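Local coordinates for putative flagella-related protein H (Methanocaldococcus jannaschii DSM 2661, PDB 4WIA) that probably binds ATP and magnesium, and may hydrolyse ATP, as an accessory component of the archaellum, the archaeal flagellum, at residues E5-L16 and I20-I32. Numbering follows the deposited sequence.
Sequences ELARIDLSRDDL and IGGGIPHGSLIII. With SO4 (sulfate ion), chain D.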
loop_
_atom_site.group_PDB
_atom_site.type_symbol
_atom_site.label_atom_id
_atom_site.label_comp_id
_atom_site.label_asym_id
_atom_site.label_seq_id
_atom_site.Cartn_x
_atom_site.Cartn_y
_atom_site.Cartn_z
ATOM N N GLU A 5 -12.762 10.884 4.961
ATOM C CA GLU A 5 -12.888 11.014 6.438
ATOM C C GLU A 5 -12.573 9.740 7.257
ATOM O O GLU A 5 -12.666 9.782 8.477
ATOM C CB GLU A 5 -14.258 11.611 6.821
ATOM C CG GLU A 5 -15.466 10.692 6.796
ATOM C CD GLU A 5 -16.757 11.498 6.704
ATOM O OE1 GLU A 5 -17.319 11.579 5.583
ATOM O OE2 GLU A 5 -17.194 12.099 7.722
ATOM N N LEU A 6 -12.138 8.648 6.621
ATOM C CA LEU A 6 -11.686 7.434 7.336
ATOM C C LEU A 6 -10.219 7.175 7.177
ATOM O O LEU A 6 -9.733 6.993 6.077
ATOM C CB LEU A 6 -12.446 6.204 6.797
ATOM C CG LEU A 6 -12.958 5.218 7.840
ATOM C CD1 LEU A 6 -13.988 5.939 8.693
ATOM C CD2 LEU A 6 -13.613 3.982 7.196
ATOM N N ALA A 7 -9.500 7.126 8.270
ATOM C CA ALA A 7 -8.132 6.776 8.189
ATOM C C ALA A 7 -7.973 5.248 8.276
ATOM O O ALA A 7 -8.503 4.633 9.179
ATOM C CB ALA A 7 -7.383 7.422 9.320
ATOM N N ARG A 8 -7.218 4.685 7.344
ATOM C CA ARG A 8 -7.052 3.242 7.220
ATOM C C ARG A 8 -5.910 2.679 8.011
ATOM O O ARG A 8 -4.848 3.282 8.145
ATOM C CB ARG A 8 -6.925 2.930 5.788
ATOM C CG ARG A 8 -8.191 3.356 5.046
ATOM C CD ARG A 8 -8.375 2.487 3.839
ATOM N NE ARG A 8 -9.354 1.414 4.101
ATOM C CZ ARG A 8 -9.485 0.327 3.352
ATOM N NH1 ARG A 8 -8.667 0.140 2.313
ATOM N NH2 ARG A 8 -10.392 -0.604 3.667
ATOM N N ILE A 9 -6.196 1.574 8.651
ATOM C CA ILE A 9 -5.258 0.874 9.470
ATOM C C ILE A 9 -5.065 -0.596 8.980
ATOM O O ILE A 9 -4.442 -1.403 9.688
ATOM C CB ILE A 9 -5.724 0.842 10.939
ATOM C CG1 ILE A 9 -7.137 0.292 11.040
ATOM C CG2 ILE A 9 -5.690 2.226 11.540
ATOM C CD1 ILE A 9 -7.316 -0.754 12.106
ATOM N N ASP A 10 -5.519 -0.887 7.776
ATOM C CA ASP A 10 -5.576 -2.241 7.270
ATOM C C ASP A 10 -4.256 -2.959 7.200
ATOM O O ASP A 10 -3.332 -2.458 6.647
ATOM C CB ASP A 10 -6.062 -2.211 5.836
ATOM C CG ASP A 10 -7.274 -1.392 5.636
ATOM O OD1 ASP A 10 -7.590 -0.499 6.399
ATOM O OD2 ASP A 10 -7.922 -1.634 4.658
ATOM N N LEU A 11 -4.227 -4.186 7.682
ATOM C CA LEU A 11 -3.152 -5.112 7.428
ATOM C C LEU A 11 -3.653 -6.453 6.937
ATOM O O LEU A 11 -4.755 -6.897 7.273
ATOM C CB LEU A 11 -2.392 -5.334 8.740
ATOM C CG LEU A 11 -1.799 -4.120 9.430
ATOM C CD1 LEU A 11 -1.102 -4.549 10.695
ATOM C CD2 LEU A 11 -0.790 -3.428 8.545
ATOM N N SER A 12 -2.812 -7.151 6.182
ATOM C CA SER A 12 -3.166 -8.452 5.720
ATOM C C SER A 12 -3.439 -9.413 6.881
ATOM O O SER A 12 -4.323 -10.251 6.791
ATOM C CB SER A 12 -2.070 -9.037 4.834
ATOM O OG SER A 12 -1.956 -8.395 3.586
ATOM N N ARG A 13 -2.650 -9.310 7.928
ATOM C CA ARG A 13 -2.562 -10.332 8.937
ATOM C C ARG A 13 -3.705 -10.326 9.908
ATOM O O ARG A 13 -3.840 -11.244 10.677
ATOM C CB ARG A 13 -1.291 -10.167 9.735
ATOM C CG ARG A 13 -1.325 -9.032 10.760
ATOM C CD ARG A 13 0.038 -8.841 11.377
ATOM N NE ARG A 13 0.936 -8.204 10.420
ATOM C CZ ARG A 13 2.235 -7.977 10.624
ATOM N NH1 ARG A 13 2.793 -8.276 11.792
ATOM N NH2 ARG A 13 2.962 -7.425 9.680
ATOM N N ASP A 14 -4.531 -9.312 9.931
ATOM C CA ASP A 14 -5.665 -9.345 10.791
ATOM C C ASP A 14 -6.820 -8.602 10.153
ATOM O O ASP A 14 -6.676 -7.966 9.144
ATOM C CB ASP A 14 -5.359 -8.811 12.219
ATOM C CG ASP A 14 -5.059 -7.323 12.268
ATOM O OD1 ASP A 14 -5.827 -6.516 11.682
ATOM O OD2 ASP A 14 -4.053 -6.938 12.956
ATOM N N ASP A 15 -7.977 -8.711 10.762
ATOM C CA ASP A 15 -9.166 -7.974 10.298
ATOM C C ASP A 15 -9.631 -6.887 11.303
ATOM O O ASP A 15 -10.796 -6.568 11.390
ATOM C CB ASP A 15 -10.290 -8.989 9.978
ATOM C CG ASP A 15 -10.839 -9.690 11.221
ATOM O OD1 ASP A 15 -10.327 -9.539 12.327
ATOM O OD2 ASP A 15 -11.885 -10.312 11.125
ATOM N N LEU A 16 -8.702 -6.281 12.016
ATOM C CA LEU A 16 -9.046 -5.220 12.969
ATOM C C LEU A 16 -9.778 -4.057 12.291
ATOM O O LEU A 16 -10.693 -3.493 12.879
ATOM C CB LEU A 16 -7.832 -4.688 13.688
ATOM C CG LEU A 16 -8.147 -3.690 14.833
ATOM C CD1 LEU A 16 -8.999 -4.305 15.932
ATOM C CD2 LEU A 16 -6.886 -3.133 15.442
ATOM N N ILE A 20 -13.465 -2.369 13.719
ATOM C CA ILE A 20 -13.666 -0.963 14.103
ATOM C C ILE A 20 -14.489 -0.206 13.049
ATOM O O ILE A 20 -14.678 1.014 13.161
ATOM C CB ILE A 20 -12.380 -0.247 14.316
ATOM C CG1 ILE A 20 -11.577 -0.158 13.030
ATOM C CG2 ILE A 20 -11.612 -0.931 15.424
ATOM C CD1 ILE A 20 -10.383 0.755 13.207
ATOM N N GLY A 21 -15.097 -0.956 12.123
ATOM C CA GLY A 21 -16.124 -0.421 11.205
ATOM C C GLY A 21 -15.535 0.125 9.938
ATOM O O GLY A 21 -16.239 0.801 9.217
ATOM N N GLY A 22 -14.271 -0.201 9.641
ATOM C CA GLY A 22 -13.629 0.202 8.384
ATOM C C GLY A 22 -12.328 0.942 8.544
ATOM O O GLY A 22 -11.492 0.924 7.651
ATOM N N GLY A 23 -12.176 1.671 9.656
ATOM C CA GLY A 23 -11.047 2.532 9.875
ATOM C C GLY A 23 -11.311 3.423 11.072
ATOM O O GLY A 23 -12.323 3.270 11.761
ATOM N N ILE A 24 -10.417 4.378 11.310
ATOM C CA ILE A 24 -10.574 5.279 12.397
ATOM C C ILE A 24 -11.005 6.622 11.808
ATOM O O ILE A 24 -10.391 7.074 10.866
ATOM C CB ILE A 24 -9.248 5.458 13.118
ATOM C CG1 ILE A 24 -8.817 4.174 13.807
ATOM C CG2 ILE A 24 -9.362 6.594 14.148
ATOM C CD1 ILE A 24 -9.685 3.764 14.984
ATOM N N PRO A 25 -12.109 7.209 12.310
ATOM C CA PRO A 25 -12.520 8.494 11.742
ATOM C C PRO A 25 -11.512 9.579 12.030
ATOM O O PRO A 25 -10.987 9.716 13.156
ATOM C CB PRO A 25 -13.850 8.816 12.441
ATOM C CG PRO A 25 -14.336 7.514 12.958
ATOM C CD PRO A 25 -13.096 6.699 13.277
ATOM N N HIS A 26 -11.217 10.330 10.999
ATOM C CA HIS A 26 -10.503 11.584 11.173
ATOM C C HIS A 26 -11.155 12.441 12.280
ATOM O O HIS A 26 -12.357 12.440 12.420
ATOM C CB HIS A 26 -10.415 12.319 9.827
ATOM C CG HIS A 26 -9.333 11.770 8.945
ATOM N ND1 HIS A 26 -9.560 11.214 7.710
ATOM C CD2 HIS A 26 -8.005 11.675 9.148
ATOM C CE1 HIS A 26 -8.425 10.769 7.199
ATOM N NE2 HIS A 26 -7.465 11.052 8.049
ATOM N N GLY A 27 -10.338 13.171 13.049
ATOM C CA GLY A 27 -10.821 13.960 14.149
ATOM C C GLY A 27 -11.136 13.156 15.393
ATOM O O GLY A 27 -11.794 13.644 16.266
ATOM N N SER A 28 -10.728 11.903 15.471
ATOM C CA SER A 28 -11.042 11.114 16.652
ATOM C C SER A 28 -10.062 11.450 17.802
ATOM O O SER A 28 -8.852 11.652 17.566
ATOM C CB SER A 28 -10.960 9.617 16.316
ATOM O OG SER A 28 -12.061 9.211 15.481
ATOM N N LEU A 29 -10.596 11.479 19.006
ATOM C CA LEU A 29 -9.836 11.360 20.192
ATOM C C LEU A 29 -10.157 10.009 20.852
ATOM O O LEU A 29 -11.228 9.806 21.456
ATOM C CB LEU A 29 -10.163 12.478 21.165
ATOM C CG LEU A 29 -9.448 12.376 22.528
ATOM C CD1 LEU A 29 -7.948 12.513 22.418
ATOM C CD2 LEU A 29 -9.992 13.445 23.476
ATOM N N ILE A 30 -9.192 9.122 20.794
ATOM C CA ILE A 30 -9.352 7.803 21.270
ATOM C C ILE A 30 -8.681 7.702 22.617
ATOM O O ILE A 30 -7.514 8.025 22.770
ATOM C CB ILE A 30 -8.646 6.814 20.325
ATOM C CG1 ILE A 30 -9.108 7.049 18.885
ATOM C CG2 ILE A 30 -8.919 5.380 20.767
ATOM C CD1 ILE A 30 -8.646 6.006 17.886
ATOM N N ILE A 31 -9.420 7.265 23.599
ATOM C CA ILE A 31 -8.864 7.011 24.907
ATOM C C ILE A 31 -8.859 5.518 25.180
ATOM O O ILE A 31 -9.896 4.867 25.113
ATOM C CB ILE A 31 -9.708 7.723 26.008
ATOM C CG1 ILE A 31 -9.693 9.229 25.774
ATOM C CG2 ILE A 31 -9.160 7.395 27.397
ATOM C CD1 ILE A 31 -8.323 9.864 25.850
ATOM N N ILE A 32 -7.699 4.986 25.491
ATOM C CA ILE A 32 -7.565 3.600 25.858
ATOM C C ILE A 32 -7.260 3.471 27.317
ATOM O O ILE A 32 -6.190 3.829 27.749
ATOM C CB ILE A 32 -6.487 2.924 25.027
ATOM C CG1 ILE A 32 -6.791 3.142 23.520
ATOM C CG2 ILE A 32 -6.486 1.438 25.350
ATOM C CD1 ILE A 32 -5.664 2.686 22.595
HETATM S S SO4 D . 0.739 -7.125 6.784
HETATM O O1 SO4 D . 1.386 -8.057 5.834
HETATM O O2 SO4 D . -0.058 -7.896 7.765
HETATM O O3 SO4 D . 1.777 -6.345 7.495
HETATM O O4 SO4 D . -0.149 -6.203 6.042
#
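Ala7 and Ile24 form the hydrogen-bonded pair of a two-stranded antiparallel sheet: Ala7 N donates to Ile24 O (2.7 Å) and Ile24 N returns a bond to Ala7 O (2.9 Å). His26 N extends the pairing to Glu5 O at 3.0 Å. With CG anti to the carbonyl carbon (chi1 -79°), the His26 ring takes Ala7 CB over one face, a CH-pi contact 4.2 Å from the ring centroid and 26° off the normal. Leu6 reaches the glycine run with CD2, 3.6 Å from Gly22 C; a side chain on Gly23 would clash with Leu6 CG and Ala7 O. Further on, Ile9 and Ile20 meet tip to tip, CD1 to CD1 at 3.6 Å.

Beyond the pairing, the type I turn from Leu11 to Asp14 holds a sulfate, probably from the crystallisation liquor. Ser12 N and Arg13 N bind it, while the Arg13 chain bends at chi3 (74°), bringing NE to sulfate O2 and NH2 to O3 (2.7 Å). Replacing Arg13 by an alanine removes two sulfate donors and would probably leave the carbonyls of Ile223 and Asn78 without NH1. Lys84 and Arg55 of the second subunit also bind the sulfate, placing this turn at the interface. Phe51 of helix 40-53 packs on Ala7 and Ile9, whereas Ile24 rests on Ile158 and Met182, from strands flanking strand 29-33 in the central P-loop NTPase sheet; that strand leads into the probable Walker A loop.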